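PDB 4D50: deoxyhypusine hydroxylase from Homo sapiens, which hydroxylates the deoxyhypusine side chain of translation initiation factor eIF5A at a diiron centre, completing the conversion of one lysine to hypusine. Local coordinates for residues Gln88-Arg93 against Asp118-Val123; Gly206-Arg211 against Asn240-His245; Thr35-Gly40 against Gly68-Ala73. One frame throughout, in Å; residues are numbered along the deposited sequence. Where two conformers were deposited one is given.

How the contacts relate
From the N terminus, contact 3 comes first, where residues 68-73, at the end of helix 57-70, return to residues 35-40, at the end of helix 26-39. Contact 1 closes next, joining the starts of helices 90-103 and 121-140, and contact 2 last, joining the starts of helices 208-221 and 241-254. The three loops follow in series, without nesting or crossing. Contacts 1 and 2 have centres about 12 Å apart and belong to the two separate HEAT-repeat ranges; they touch through Met91 on His245 and Glu122 on Met242, and both border the peroxide. Contact 3 lies about 23 and 25 Å from them, centre to centre, toward the N-terminal helices.

Contact 1 of 3, residues Gln88-Arg93 against Asp118-Val123; sequences QEPMVR and DPVIEV. With PER (peroxide ion), chain E.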
ATOM      1  N   GLN A  88      -3.702  17.517   0.679  1.00 19.49           N
ATOM      2  CA  GLN A  88      -3.053  16.239   1.061  1.00 19.66           C
ATOM      3  C   GLN A  88      -1.928  15.900   0.076  1.00 20.16           C
ATOM      4  O   GLN A  88      -2.091  16.148  -1.103  1.00 17.06           O
ATOM      5  CB  GLN A  88      -4.072  15.079   1.114  1.00 20.69           C
ATOM      6  CG  GLN A  88      -5.133  15.163   2.177  1.00 19.51           C
ATOM      7  CD  GLN A  88      -4.658  14.850   3.577  1.00 19.30           C
ATOM      8  OE1 GLN A  88      -5.440  14.852   4.500  1.00 22.43           O
ATOM      9  NE2 GLN A  88      -3.401  14.570   3.733  1.00 19.20           N
ATOM     10  N   GLU A  89      -0.818  15.282   0.523  1.00 18.71           N
ATOM     11  CA  GLU A  89       0.274  14.878  -0.394  1.00 18.99           C
ATOM     12  C   GLU A  89      -0.296  13.926  -1.440  1.00 18.44           C
ATOM     13  O   GLU A  89      -1.207  13.201  -1.099  1.00 15.25           O
ATOM     14  CB  GLU A  89       1.387  14.146   0.358  1.00 20.52           C
ATOM     15  CG  GLU A  89       2.078  14.959   1.491  1.00 21.62           C
ATOM     16  CD  GLU A  89       1.225  15.268   2.754  1.00 22.49           C
ATOM     17  OE1 GLU A  89       0.074  14.742   3.025  1.00 23.64           O
ATOM     18  OE2 GLU A  89       1.741  16.080   3.556  1.00 27.73           O
ATOM     19  N   PRO A  90       0.298  13.870  -2.649  1.00 16.70           N
ATOM     20  CA  PRO A  90      -0.070  12.892  -3.701  1.00 14.19           C
ATOM     21  C   PRO A  90      -0.194  11.412  -3.213  1.00 13.76           C
ATOM     22  O   PRO A  90      -1.106  10.675  -3.601  1.00 13.88           O
ATOM     23  CB  PRO A  90       1.096  13.008  -4.699  1.00 16.66           C
ATOM     24  CG  PRO A  90       1.602  14.401  -4.545  1.00 16.88           C
ATOM     25  CD  PRO A  90       1.402  14.755  -3.100  1.00 18.34           C
ATOM     26  N   MET A  91       0.774  11.008  -2.427  1.00 11.83           N
ATOM     27  CA  MET A  91       0.849   9.663  -1.866  0.50 11.76           C
ATOM     28  C   MET A  91      -0.402   9.362  -1.020  1.00 11.46           C
ATOM     29  O   MET A  91      -0.910   8.223  -1.005  1.00 10.24           O
ATOM     30  CB  MET A  91       2.134   9.604  -1.042  0.50 11.70           C
ATOM     31  CG  MET A  91       2.307   8.565   0.013  0.50 12.30           C
ATOM     32  SD  MET A  91       3.957   8.911   0.684  0.50 16.55           S
ATOM     33  CE  MET A  91       4.094   7.487   1.741  0.50  9.37           C
ATOM     34  N   VAL A  92      -0.889  10.384  -0.329  1.00 10.42           N
ATOM     35  CA  VAL A  92      -2.014  10.223   0.525  1.00 11.37           C
ATOM     36  C   VAL A  92      -3.296  10.151  -0.355  1.00 10.83           C
ATOM     37  O   VAL A  92      -4.173   9.303  -0.137  1.00 13.19           O
ATOM     38  CB  VAL A  92      -2.088  11.346   1.568  1.00 12.51           C
ATOM     39  CG1 VAL A  92      -3.365  11.255   2.306  1.00 12.52           C
ATOM     40  CG2 VAL A  92      -0.931  11.181   2.581  1.00 12.58           C
ATOM     41  N   ARG A  93      -3.399  11.049  -1.333  1.00 12.26           N
ATOM     42  CA  ARG A  93      -4.580  11.108  -2.174  1.00 12.12           C
ATOM     43  C   ARG A  93      -4.640   9.859  -3.019  1.00 10.51           C
ATOM     44  O   ARG A  93      -5.740   9.304  -3.216  1.00 10.29           O
ATOM     45  CB  ARG A  93      -4.597  12.414  -3.053  1.00 12.27           C
ATOM     46  CG  ARG A  93      -4.657  13.718  -2.206  1.00 12.31           C
ATOM     47  CD  ARG A  93      -4.626  14.977  -3.092  1.00 14.46           C
ATOM     48  NE  ARG A  93      -5.770  14.890  -3.998  1.00 14.40           N
ATOM     49  CZ  ARG A  93      -5.823  15.167  -5.291  1.00 13.27           C
ATOM     50  NH1 ARG A  93      -4.794  15.673  -5.954  1.00 13.19           N
ATOM     51  NH2 ARG A  93      -6.961  14.929  -5.942  1.00 14.73           N
ATOM     52  N   ASP A 118      -7.430  13.842 -12.665  1.00 13.61           N
ATOM     53  CA  ASP A 118      -6.804  14.735 -11.676  1.00 13.33           C
ATOM     54  C   ASP A 118      -5.485  15.227 -12.187  1.00 12.23           C
ATOM     55  O   ASP A 118      -4.784  14.480 -12.873  1.00 12.85           O
ATOM     56  CB  ASP A 118      -6.535  13.986 -10.371  1.00 12.99           C
ATOM     57  CG  ASP A 118      -6.253  14.912  -9.229  1.00 13.90           C
ATOM     58  OD1 ASP A 118      -7.224  15.425  -8.626  1.00 16.04           O
ATOM     59  OD2 ASP A 118      -5.071  15.146  -8.926  1.00 14.27           O
ATOM     60  N   PRO A 119      -5.136  16.482 -11.895  1.00 13.63           N
ATOM     61  CA  PRO A 119      -3.824  17.001 -12.345  1.00 15.43           C
ATOM     62  C   PRO A 119      -2.565  16.276 -11.818  1.00 14.98           C
ATOM     63  O   PRO A 119      -1.523  16.335 -12.486  1.00 15.46           O
ATOM     64  CB  PRO A 119      -3.834  18.456 -11.876  1.00 14.68           C
ATOM     65  CG  PRO A 119      -5.102  18.707 -11.130  1.00 15.98           C
ATOM     66  CD  PRO A 119      -5.993  17.519 -11.277  1.00 16.37           C
ATOM     67  N   VAL A 120      -2.673  15.590 -10.669  1.00 16.15           N
ATOM     68  CA  VAL A 120      -1.581  14.891  -9.971  1.00 15.42           C
ATOM     69  C   VAL A 120      -1.613  13.481 -10.559  1.00 16.44           C
ATOM     70  O   VAL A 120      -2.588  12.732 -10.416  1.00 13.04           O
ATOM     71  CB  VAL A 120      -1.811  14.833  -8.461  1.00 15.23           C
ATOM     72  CG1 VAL A 120      -0.793  13.941  -7.776  1.00 15.37           C
ATOM     73  CG2 VAL A 120      -1.764  16.263  -7.856  1.00 12.91           C
ATOM     74  N   ILE A 121      -0.556  13.160 -11.238  1.00 14.50           N
ATOM     75  CA  ILE A 121      -0.493  11.975 -12.104  1.00 16.69           C
ATOM     76  C   ILE A 121      -0.679  10.653 -11.316  1.00 14.40           C
ATOM     77  O   ILE A 121      -1.422   9.760 -11.783  1.00 12.36           O
ATOM     78  CB  ILE A 121       0.795  11.952 -12.888  1.00 16.84           C
ATOM     79  CG1 ILE A 121       0.781  10.829 -13.905  1.00 20.46           C
ATOM     80  CG2 ILE A 121       2.044  11.818 -11.975  1.00 17.75           C
ATOM     81  CD1 ILE A 121      -0.300  10.948 -14.948  1.00 22.23           C
ATOM     82  N   GLU A 122      -0.068  10.567 -10.143  1.00 14.09           N
ATOM     83  CA  GLU A 122      -0.278   9.389  -9.247  1.00 13.62           C
ATOM     84  C   GLU A 122      -1.781   9.186  -8.978  1.00 12.98           C
ATOM     85  O   GLU A 122      -2.326   8.045  -8.871  1.00 12.95           O
ATOM     86  CB  GLU A 122       0.354   9.617  -7.878  1.00 15.05           C
ATOM     87  CG  GLU A 122       1.862   9.610  -7.891  1.00 16.84           C
ATOM     88  CD  GLU A 122       2.510  10.914  -8.287  1.00 17.45           C
ATOM     89  OE1 GLU A 122       1.829  11.948  -8.503  1.00 17.62           O
ATOM     90  OE2 GLU A 122       3.762  10.900  -8.325  1.00 20.43           O
ATOM     91  N   VAL A 123      -2.476  10.291  -8.808  1.00 12.52           N
ATOM     92  CA  VAL A 123      -3.941  10.213  -8.448  1.00 10.87           C
ATOM     93  C   VAL A 123      -4.781   9.771  -9.664  1.00 10.26           C
ATOM     94  O   VAL A 123      -5.601   8.966  -9.551  1.00  9.37           O
ATOM     95  CB  VAL A 123      -4.468  11.570  -7.912  1.00 10.65           C
ATOM     96  CG1 VAL A 123      -5.974  11.565  -7.658  1.00 11.08           C
ATOM     97  CG2 VAL A 123      -3.723  11.949  -6.636  1.00 12.71           C
TER
HETATM   98  O1  PER E 303       1.989   5.022  -1.401  1.00 21.40           O
HETATM   99  O2  PER E 303       3.480   5.000  -1.005  1.00 18.93           O
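Arg93 meets Asp118 end-on, using both terminal nitrogens of its guanidinium group. Arg93 NH2 donates to Asp118 OD1 over 2.7 Å in a nearly straight bond (N-H...O 177°), and Arg93 NH1 donates to Asp118 OD2 over 3.0 Å with a clearer bend. This two-pronged salt bridge is not coplanar: the two planes stand 55° apart, with OD1 in the guanidinium plane while NH2 lies above the carboxylate. With CG of Asp118 anti to its own nitrogen (chi1 -164°), OD2 is also placed to accept from Val120 N at 3.0 Å, an Asx turn. NH1 and Val120 N approach OD2 from opposite faces, so three bonds restrain the carboxylate. Arg93 NE is engaged separately by Leu83 O.

The close packing lies beside this bridge. Val123 lies over one face of the guanidinium, and its CG2 is 3.7 Å from Arg93 CB, while Val120 CG2 sits at the guanidinium edge, 3.6 Å from Arg93 NH1. Arg93 and Val123 are both buried, and Leu83 of helix 76-84 backs Val123.

On the solvent side exposed Pro90 makes no polar bond across the contact. Its ring crosses Val120 at about a right angle; Pro90 CB comes within 3.7 Å of Val120 CG1, but the touch is purely apolar. Glu122 OE1 stays 4.0 Å from Pro90 CB, a van der Waals approach.

Glu89 and Val120 hold the N-cap positions of helices 90-103 and 121-140, so the salt bridge and its valines tie together the starts of two helices. Met91, in the conformer described, points away from this interface, with CE 3.8 Å from peroxide O2, and His94, directly after Arg93, binds iron. The arrangement is that of helices packed side by side in a HEAT-repeat array, here bordering the diiron-peroxo site.

Contact 2 of 3, residues Gly206-Arg211 against Asn240-His245; sequences GSALFR and NPMVRH. With FE (Fe (III) ion), chain D; GAI (guanidine), chain H; PER (peroxide ion), chain E.
Val243 leans obliquely across Arg211, its CG2 lying 3.8 Å from Arg211 CB and 3.5 Å from Ala208 O. The aliphatic base of Arg211 makes the closest contact with Val243, while the charged end runs on past Asn240 too, NH2 forming a salt bridge with Glu239, one residue earlier. Ala208 presents its methyl to the amide of Asn240, CB to ND2 3.8 Å, a contact without a polar bond. Asn240 has CG anti to the backbone nitrogen (chi1 -179°), which turns OD1 back to cap its own helix: Met242 N donates to Asn240 OD1 over 2.8 Å, tilted from the carbonyl plane and bent (N-H...O 134°). Replacing Asn240 with alanine would probably leave Met242 N without this cap and open a gap beside the Ala208 methyl. Met242, in the conformer described, bends at its last torsion (chi3 81°) to set CE 3.7 Å from Ala208 O.

Further along the same helix, His245 binds iron through NE2 at 2.2 Å and turns a ring edge to the peroxide; its ND1 is hydrogen-bonded to Ser277 OG. His61 and Glu246 add protein ligands to this iron, and peroxide O2 and two waters complete its shell.

Around the pair, Leu209 packs on Glu125 and Thr126 of helix 121-140, Tyr181 of helix 177-190 and His94 of helix 90-103. Asn240 also touches Glu122 of helix 121-140.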
ATOM      1  N   GLY A 206       8.158   2.507 -16.245  1.00 20.42           N
ATOM      2  CA  GLY A 206       6.860   3.097 -15.886  1.00 19.21           C
ATOM      3  C   GLY A 206       6.866   4.379 -15.086  1.00 17.71           C
ATOM      4  O   GLY A 206       7.867   5.024 -14.898  1.00 18.43           O
ATOM      5  N   SER A 207       5.690   4.724 -14.620  1.00 14.83           N
ATOM      6  CA  SER A 207       5.478   5.879 -13.790  1.00 15.31           C
ATOM      7  C   SER A 207       5.944   5.579 -12.375  1.00 13.95           C
ATOM      8  O   SER A 207       6.194   4.432 -12.008  1.00 12.05           O
ATOM      9  CB  SER A 207       3.970   6.179 -13.771  1.00 15.55           C
ATOM     10  OG  SER A 207       3.225   5.146 -13.131  1.00 15.16           O
ATOM     11  N   ALA A 208       5.962   6.633 -11.548  1.00 14.48           N
ATOM     12  CA  ALA A 208       6.262   6.479 -10.133  1.00 13.42           C
ATOM     13  C   ALA A 208       5.238   5.572  -9.438  1.00 11.73           C
ATOM     14  O   ALA A 208       5.612   4.706  -8.662  1.00 11.99           O
ATOM     15  CB  ALA A 208       6.299   7.857  -9.455  1.00 14.33           C
ATOM     16  N   LEU A 209       3.941   5.687  -9.763  1.00 10.58           N
ATOM     17  CA  LEU A 209       2.928   4.768  -9.181  1.00  9.77           C
ATOM     18  C   LEU A 209       3.296   3.322  -9.458  1.00 10.05           C
ATOM     19  O   LEU A 209       3.361   2.487  -8.527  1.00  9.93           O
ATOM     20  CB  LEU A 209       1.541   5.053  -9.742  1.00  9.18           C
ATOM     21  CG  LEU A 209       0.416   4.505  -8.887  1.00 11.12           C
ATOM     22  CD1 LEU A 209       0.237   5.269  -7.605  1.00 11.79           C
ATOM     23  CD2 LEU A 209      -0.879   4.474  -9.663  1.00 11.82           C
ATOM     24  N   PHE A 210       3.567   3.017 -10.740  1.00  9.48           N
ATOM     25  CA  PHE A 210       3.996   1.681 -11.153  1.00 10.49           C
ATOM     26  C   PHE A 210       5.193   1.161 -10.387  1.00  9.84           C
ATOM     27  O   PHE A 210       5.139   0.021  -9.849  1.00  9.63           O
ATOM     28  CB  PHE A 210       4.330   1.695 -12.657  1.00 11.64           C
ATOM     29  CG  PHE A 210       4.873   0.376 -13.219  1.00 11.89           C
ATOM     30  CD1 PHE A 210       6.245   0.104 -13.187  1.00 11.81           C
ATOM     31  CD2 PHE A 210       4.047  -0.564 -13.789  1.00 13.28           C
ATOM     32  CE1 PHE A 210       6.758  -1.026 -13.755  1.00 11.85           C
ATOM     33  CE2 PHE A 210       4.570  -1.792 -14.256  1.00 11.70           C
ATOM     34  CZ  PHE A 210       5.915  -1.991 -14.257  1.00 12.72           C
ATOM     35  N   ARG A 211       6.242   1.964 -10.278  1.00 10.86           N
ATOM     36  CA  ARG A 211       7.462   1.540  -9.559  1.00 11.41           C
ATOM     37  C   ARG A 211       7.167   1.272  -8.089  1.00 10.82           C
ATOM     38  O   ARG A 211       7.712   0.361  -7.461  1.00 10.26           O
ATOM     39  CB  ARG A 211       8.553   2.603  -9.665  1.00 13.26           C
ATOM     40  CG  ARG A 211       9.131   2.594 -11.069  1.00 14.33           C
ATOM     41  CD  ARG A 211      10.445   3.360 -11.191  1.00 17.39           C
ATOM     42  NE  ARG A 211      10.384   4.697 -10.697  1.00 19.61           N
ATOM     43  CZ  ARG A 211       9.956   5.771 -11.401  1.00 26.56           C
ATOM     44  NH1 ARG A 211       9.447   5.616 -12.636  1.00 27.22           N
ATOM     45  NH2 ARG A 211      10.016   7.010 -10.848  1.00 24.44           N
ATOM     46  N   ASN A 240      11.707   9.008  -6.890  1.00 13.18           N
ATOM     47  CA  ASN A 240      10.553   9.578  -6.218  1.00 14.20           C
ATOM     48  C   ASN A 240      10.429   9.078  -4.762  1.00 12.70           C
ATOM     49  O   ASN A 240      10.647   7.899  -4.515  1.00 12.54           O
ATOM     50  CB  ASN A 240       9.351   9.169  -7.065  1.00 14.38           C
ATOM     51  CG  ASN A 240       8.088   9.690  -6.523  1.00 17.85           C
ATOM     52  OD1 ASN A 240       7.632   9.256  -5.500  1.00 27.62           O
ATOM     53  ND2 ASN A 240       7.522  10.661  -7.176  1.00 19.65           N
ATOM     54  N   PRO A 241      10.204   9.980  -3.779  1.00 15.30           N
ATOM     55  CA  PRO A 241      10.165   9.605  -2.391  1.00 14.85           C
ATOM     56  C   PRO A 241       9.111   8.529  -2.074  1.00 13.86           C
ATOM     57  O   PRO A 241       9.351   7.634  -1.228  1.00 13.94           O
ATOM     58  CB  PRO A 241       9.823  10.902  -1.643  1.00 17.35           C
ATOM     59  CG  PRO A 241       9.895  11.973  -2.653  1.00 17.59           C
ATOM     60  CD  PRO A 241      10.241  11.440  -3.984  1.00 18.02           C
ATOM     61  N   MET A 242       8.007   8.524  -2.797  1.00 13.70           N
ATOM     62  CA  MET A 242       6.983   7.487  -2.627  0.50 13.95           C
ATOM     63  C   MET A 242       7.526   6.098  -3.027  1.00 12.48           C
ATOM     64  O   MET A 242       7.204   5.101  -2.389  1.00 11.59           O
ATOM     65  CB  MET A 242       5.753   7.860  -3.474  0.50 15.71           C
ATOM     66  CG  MET A 242       4.661   6.837  -3.521  0.50 17.54           C
ATOM     67  SD  MET A 242       3.285   7.380  -4.544  0.50 38.64           S
ATOM     68  CE  MET A 242       4.031   6.941  -6.108  0.50 19.82           C
ATOM     69  N   VAL A 243       8.338   6.041  -4.080  1.00 10.07           N
ATOM     70  CA  VAL A 243       8.983   4.794  -4.510  1.00  9.88           C
ATOM     71  C   VAL A 243      10.094   4.370  -3.504  1.00  9.62           C
ATOM     72  O   VAL A 243      10.188   3.181  -3.090  1.00  7.99           O
ATOM     73  CB  VAL A 243       9.685   4.923  -5.874  1.00  9.99           C
ATOM     74  CG1 VAL A 243      10.394   3.651  -6.235  1.00 10.21           C
ATOM     75  CG2 VAL A 243       8.621   5.288  -6.978  1.00 10.87           C
ATOM     76  N   ARG A 244      10.870   5.348  -3.099  1.00 10.31           N
ATOM     77  CA  ARG A 244      11.925   5.013  -2.152  1.00  9.94           C
ATOM     78  C   ARG A 244      11.356   4.524  -0.818  1.00  9.66           C
ATOM     79  O   ARG A 244      11.839   3.547  -0.243  1.00 10.37           O
ATOM     80  CB  ARG A 244      12.875   6.163  -1.935  1.00 11.02           C
ATOM     81  CG  ARG A 244      13.603   6.692  -3.192  1.00 10.45           C
ATOM     82  CD  ARG A 244      14.346   8.000  -2.881  1.00 10.35           C
ATOM     83  NE  ARG A 244      15.377   7.660  -1.932  1.00 10.16           N
ATOM     84  CZ  ARG A 244      15.835   8.443  -0.965  1.00 10.08           C
ATOM     85  NH1 ARG A 244      15.326   9.647  -0.744  1.00 10.54           N
ATOM     86  NH2 ARG A 244      16.704   7.914  -0.164  1.00  9.80           N
ATOM     87  N   HIS A 245      10.294   5.160  -0.363  1.00 10.12           N
ATOM     88  CA  HIS A 245       9.563   4.654   0.852  1.00 11.27           C
ATOM     89  C   HIS A 245       9.053   3.222   0.710  1.00 10.37           C
ATOM     90  O   HIS A 245       9.204   2.404   1.640  1.00 10.35           O
ATOM     91  CB  HIS A 245       8.428   5.590   1.260  1.00 12.44           C
ATOM     92  CG  HIS A 245       7.139   4.893   1.454  1.00 12.82           C
ATOM     93  ND1 HIS A 245       6.864   4.193   2.609  1.00 14.08           N
ATOM     94  CD2 HIS A 245       6.020   4.844   0.696  1.00 14.93           C
ATOM     95  CE1 HIS A 245       5.669   3.651   2.502  1.00 14.69           C
ATOM     96  NE2 HIS A 245       5.100   4.100   1.398  1.00 14.47           N
TER
HETATM   97 FE    FE D 302       3.255   3.378   0.435  1.00 16.41          FE
HETATM   98  C   GAI H 406      11.709  12.815  -7.867  1.00 29.49           C
HETATM   99  N1  GAI H 406      10.826  13.458  -7.260  1.00 28.15           N
HETATM  100  N2  GAI H 406      11.330  12.090  -8.920  1.00 26.22           N
HETATM  101  N3  GAI H 406      12.988  12.824  -7.465  1.00 26.18           N
HETATM  102  O1  PER E 303       1.989   5.022  -1.401  1.00 21.40           O
HETATM  103  O2  PER E 303       3.480   5.000  -1.005  1.00 18.93           O
HETATM  104  O   HOH W   1       1.465   2.284  -0.691  1.00 26.36           O
HETATM  105  O   HOH W   2       3.145   1.666   1.748  1.00 13.42           O

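Contact 3 of 3, residues Thr35-Gly40 against Gly68-Ala73; sequences TLRGLG and GQMQDA. With GAI (guanidine), chain I.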
ATOM      1  N   THR A  35      -3.745  -2.919  14.354  1.00 13.29           N
ATOM      2  CA  THR A  35      -4.659  -3.659  15.208  1.00 14.12           C
ATOM      3  C   THR A  35      -6.100  -3.220  14.883  1.00 13.53           C
ATOM      4  O   THR A  35      -6.970  -4.077  14.746  1.00 15.71           O
ATOM      5  CB  THR A  35      -4.298  -3.443  16.680  1.00 15.18           C
ATOM      6  OG1 THR A  35      -2.940  -3.870  16.852  1.00 15.70           O
ATOM      7  CG2 THR A  35      -5.229  -4.237  17.662  1.00 15.51           C
ATOM      8  N   LEU A  36      -6.357  -1.934  14.784  1.00 11.46           N
ATOM      9  CA  LEU A  36      -7.687  -1.465  14.439  1.00 11.79           C
ATOM     10  C   LEU A  36      -8.135  -1.987  13.120  1.00 11.60           C
ATOM     11  O   LEU A  36      -9.321  -2.226  12.948  1.00 11.62           O
ATOM     12  CB  LEU A  36      -7.785   0.035  14.445  1.00 12.89           C
ATOM     13  CG  LEU A  36      -7.613   0.723  15.797  1.00 13.38           C
ATOM     14  CD1 LEU A  36      -7.551   2.241  15.598  1.00 14.12           C
ATOM     15  CD2 LEU A  36      -8.789   0.389  16.724  1.00 14.02           C
ATOM     16  N   ARG A  37      -7.225  -2.029  12.150  1.00 11.34           N
ATOM     17  CA  ARG A  37      -7.567  -2.576  10.850  1.00 11.04           C
ATOM     18  C   ARG A  37      -8.114  -3.982  10.961  1.00 11.25           C
ATOM     19  O   ARG A  37      -9.090  -4.342  10.289  1.00 11.22           O
ATOM     20  CB  ARG A  37      -6.317  -2.522   9.955  1.00 12.56           C
ATOM     21  CG  ARG A  37      -6.531  -3.064   8.569  1.00 13.50           C
ATOM     22  CD  ARG A  37      -6.097  -4.484   8.496  1.00 15.10           C
ATOM     23  NE  ARG A  37      -6.275  -5.177   7.223  1.00 15.71           N
ATOM     24  CZ  ARG A  37      -7.408  -5.763   6.871  1.00 17.60           C
ATOM     25  NH1 ARG A  37      -8.488  -5.621   7.621  1.00 17.14           N
ATOM     26  NH2 ARG A  37      -7.498  -6.432   5.726  1.00 18.19           N
ATOM     27  N   GLY A  38      -7.485  -4.802  11.820  1.00 10.16           N
ATOM     28  CA  GLY A  38      -7.914  -6.176  12.079  1.00 10.39           C
ATOM     29  C   GLY A  38      -9.253  -6.291  12.809  1.00 10.70           C
ATOM     30  O   GLY A  38     -10.111  -7.115  12.475  1.00 12.26           O
ATOM     31  N   LEU A  39      -9.450  -5.437  13.784  1.00 11.06           N
ATOM     32  CA  LEU A  39     -10.672  -5.473  14.596  1.00 10.88           C
ATOM     33  C   LEU A  39     -11.856  -5.014  13.834  1.00 11.85           C
ATOM     34  O   LEU A  39     -12.930  -5.611  13.897  1.00 12.27           O
ATOM     35  CB  LEU A  39     -10.462  -4.663  15.859  1.00 10.79           C
ATOM     36  CG  LEU A  39      -9.441  -5.233  16.804  1.00 12.39           C
ATOM     37  CD1 LEU A  39      -9.185  -4.301  17.940  1.00 12.50           C
ATOM     38  CD2 LEU A  39      -9.862  -6.623  17.344  1.00 11.28           C
ATOM     39  N   GLY A  40     -11.692  -3.913  13.104  1.00 11.62           N
ATOM     40  CA  GLY A  40     -12.803  -3.464  12.300  1.00 11.80           C
ATOM     41  C   GLY A  40     -13.941  -2.886  13.116  1.00 13.52           C
ATOM     42  O   GLY A  40     -13.867  -2.771  14.335  1.00 13.87           O
ATOM     43  N   GLY A  68      -9.065   0.879   3.078  1.00  9.27           N
ATOM     44  CA  GLY A  68      -9.300   0.133   1.852  1.00  8.50           C
ATOM     45  C   GLY A  68      -9.414  -1.360   2.140  1.00  8.89           C
ATOM     46  O   GLY A  68     -10.318  -2.039   1.618  1.00  9.73           O
ATOM     47  N   GLN A  69      -8.419  -1.881   2.784  1.00  8.37           N
ATOM     48  CA  GLN A  69      -8.295  -3.312   3.044  1.00  8.40           C
ATOM     49  C   GLN A  69      -9.412  -3.852   3.928  1.00  9.05           C
ATOM     50  O   GLN A  69      -9.751  -5.061   3.806  1.00  9.60           O
ATOM     51  CB  GLN A  69      -6.890  -3.601   3.664  1.00  8.59           C
ATOM     52  CG  GLN A  69      -5.769  -3.214   2.751  1.00  8.53           C
ATOM     53  CD  GLN A  69      -5.682  -4.031   1.514  1.00  8.35           C
ATOM     54  OE1 GLN A  69      -5.576  -5.216   1.610  1.00 11.32           O
ATOM     55  NE2 GLN A  69      -5.697  -3.383   0.336  1.00  8.87           N
ATOM     56  N   MET A  70      -9.983  -2.945   4.775  1.00  9.14           N
ATOM     57  CA  MET A  70     -11.103  -3.243   5.655  1.00 10.33           C
ATOM     58  C   MET A  70     -12.395  -3.543   4.889  1.00 10.68           C
ATOM     59  O   MET A  70     -13.280  -4.236   5.383  1.00 10.26           O
ATOM     60  CB  MET A  70     -11.271  -2.163   6.652  1.00 10.73           C
ATOM     61  CG  MET A  70     -10.128  -2.111   7.674  1.00 12.24           C
ATOM     62  SD  MET A  70     -10.079  -0.584   8.603  1.00 11.29           S
ATOM     63  CE  MET A  70     -11.230  -0.969   9.877  1.00 12.89           C
ATOM     64  N   GLN A  71     -12.474  -3.019   3.688  1.00 10.47           N
ATOM     65  CA  GLN A  71     -13.592  -3.249   2.749  1.00 12.92           C
ATOM     66  C   GLN A  71     -14.969  -2.844   3.311  1.00 13.85           C
ATOM     67  O   GLN A  71     -15.991  -3.448   2.944  1.00 15.57           O
ATOM     68  CB  GLN A  71     -13.578  -4.647   2.225  1.00 13.16           C
ATOM     69  CG  GLN A  71     -12.362  -4.850   1.282  1.00 14.60           C
ATOM     70  CD  GLN A  71     -12.524  -6.091   0.439  1.00 14.75           C
ATOM     71  OE1 GLN A  71     -12.490  -7.193   0.962  1.00 15.61           O
ATOM     72  NE2 GLN A  71     -12.622  -5.914  -0.847  1.00 16.93           N
ATOM     73  N   ASP A  72     -14.960  -1.859   4.209  1.00 14.15           N
ATOM     74  CA  ASP A  72     -16.148  -1.425   4.893  1.00 13.93           C
ATOM     75  C   ASP A  72     -16.628  -0.131   4.275  1.00 12.26           C
ATOM     76  O   ASP A  72     -16.003   0.939   4.324  1.00 11.79           O
ATOM     77  CB  ASP A  72     -15.891  -1.332   6.376  1.00 15.33           C
ATOM     78  CG  ASP A  72     -17.166  -1.196   7.188  1.00 15.43           C
ATOM     79  OD1 ASP A  72     -18.115  -0.555   6.707  1.00 15.98           O
ATOM     80  OD2 ASP A  72     -17.184  -1.745   8.328  1.00 18.00           O
ATOM     81  N   ALA A  73     -17.785  -0.222   3.640  1.00 12.31           N
ATOM     82  CA  ALA A  73     -18.371   0.946   2.917  1.00 13.67           C
ATOM     83  C   ALA A  73     -18.553   2.162   3.827  1.00 12.88           C
ATOM     84  O   ALA A  73     -18.680   3.256   3.360  1.00 13.77           O
ATOM     85  CB  ALA A  73     -19.716   0.519   2.216  1.00 14.65           C
TER
HETATM   86  C   GAI I 407     -19.048  -0.587  10.140  1.00 34.38           C
HETATM   87  N1  GAI I 407     -19.991  -0.347   9.365  1.00 33.34           N
HETATM   88  N2  GAI I 407     -18.173   0.380  10.401  1.00 35.27           N
HETATM   89  N3  GAI I 407     -18.907  -1.815  10.647  1.00 32.49           N
HETATM   90  O   HOH W   3      -9.012  -7.521   4.075  1.00 23.54           O
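Met70 slides past Arg37 in the opposite direction, its CG 3.6 Å from Arg37 O and 3.8 Å from Arg37 CG. Its chain then bends at chi3 (85°), carrying the methyl to the helix end, where CE lies 3.8 Å from Gly40 CA and also touches Leu36 O. Arg37 has its CG anti to the backbone nitrogen but a sharp turn at chi2 (-96°), which lays one guanidinium face over Gln69 CB and Met70 N; Arg37 NH2 is 3.6 Å from Gln69 CB. A water accepts from Arg37 NH2 and donates to Gln69 O at 2.6 Å, adding a polar bridge to this packing.

In the next shell, Gly40, with positive phi, leaves the helix as Gly40 N donates to Leu36 O. The amide end of Gln69 leads away, its OE1 taken by Val152 N. Asp72 OD1 accepts from Arg74 N; a bound guanidine lies beside Asp72, but its placement is doubtful and its bond to OD1 is weak.

Both segments lie where a helix, 26-39 or 57-70, gives way to a turn. Ile45 and Ile48 of helix 42-50 pack on Met70, while Leu36 touches Ala44 of that helix and Val12, Ile15 and Leu19 of helix 3-20.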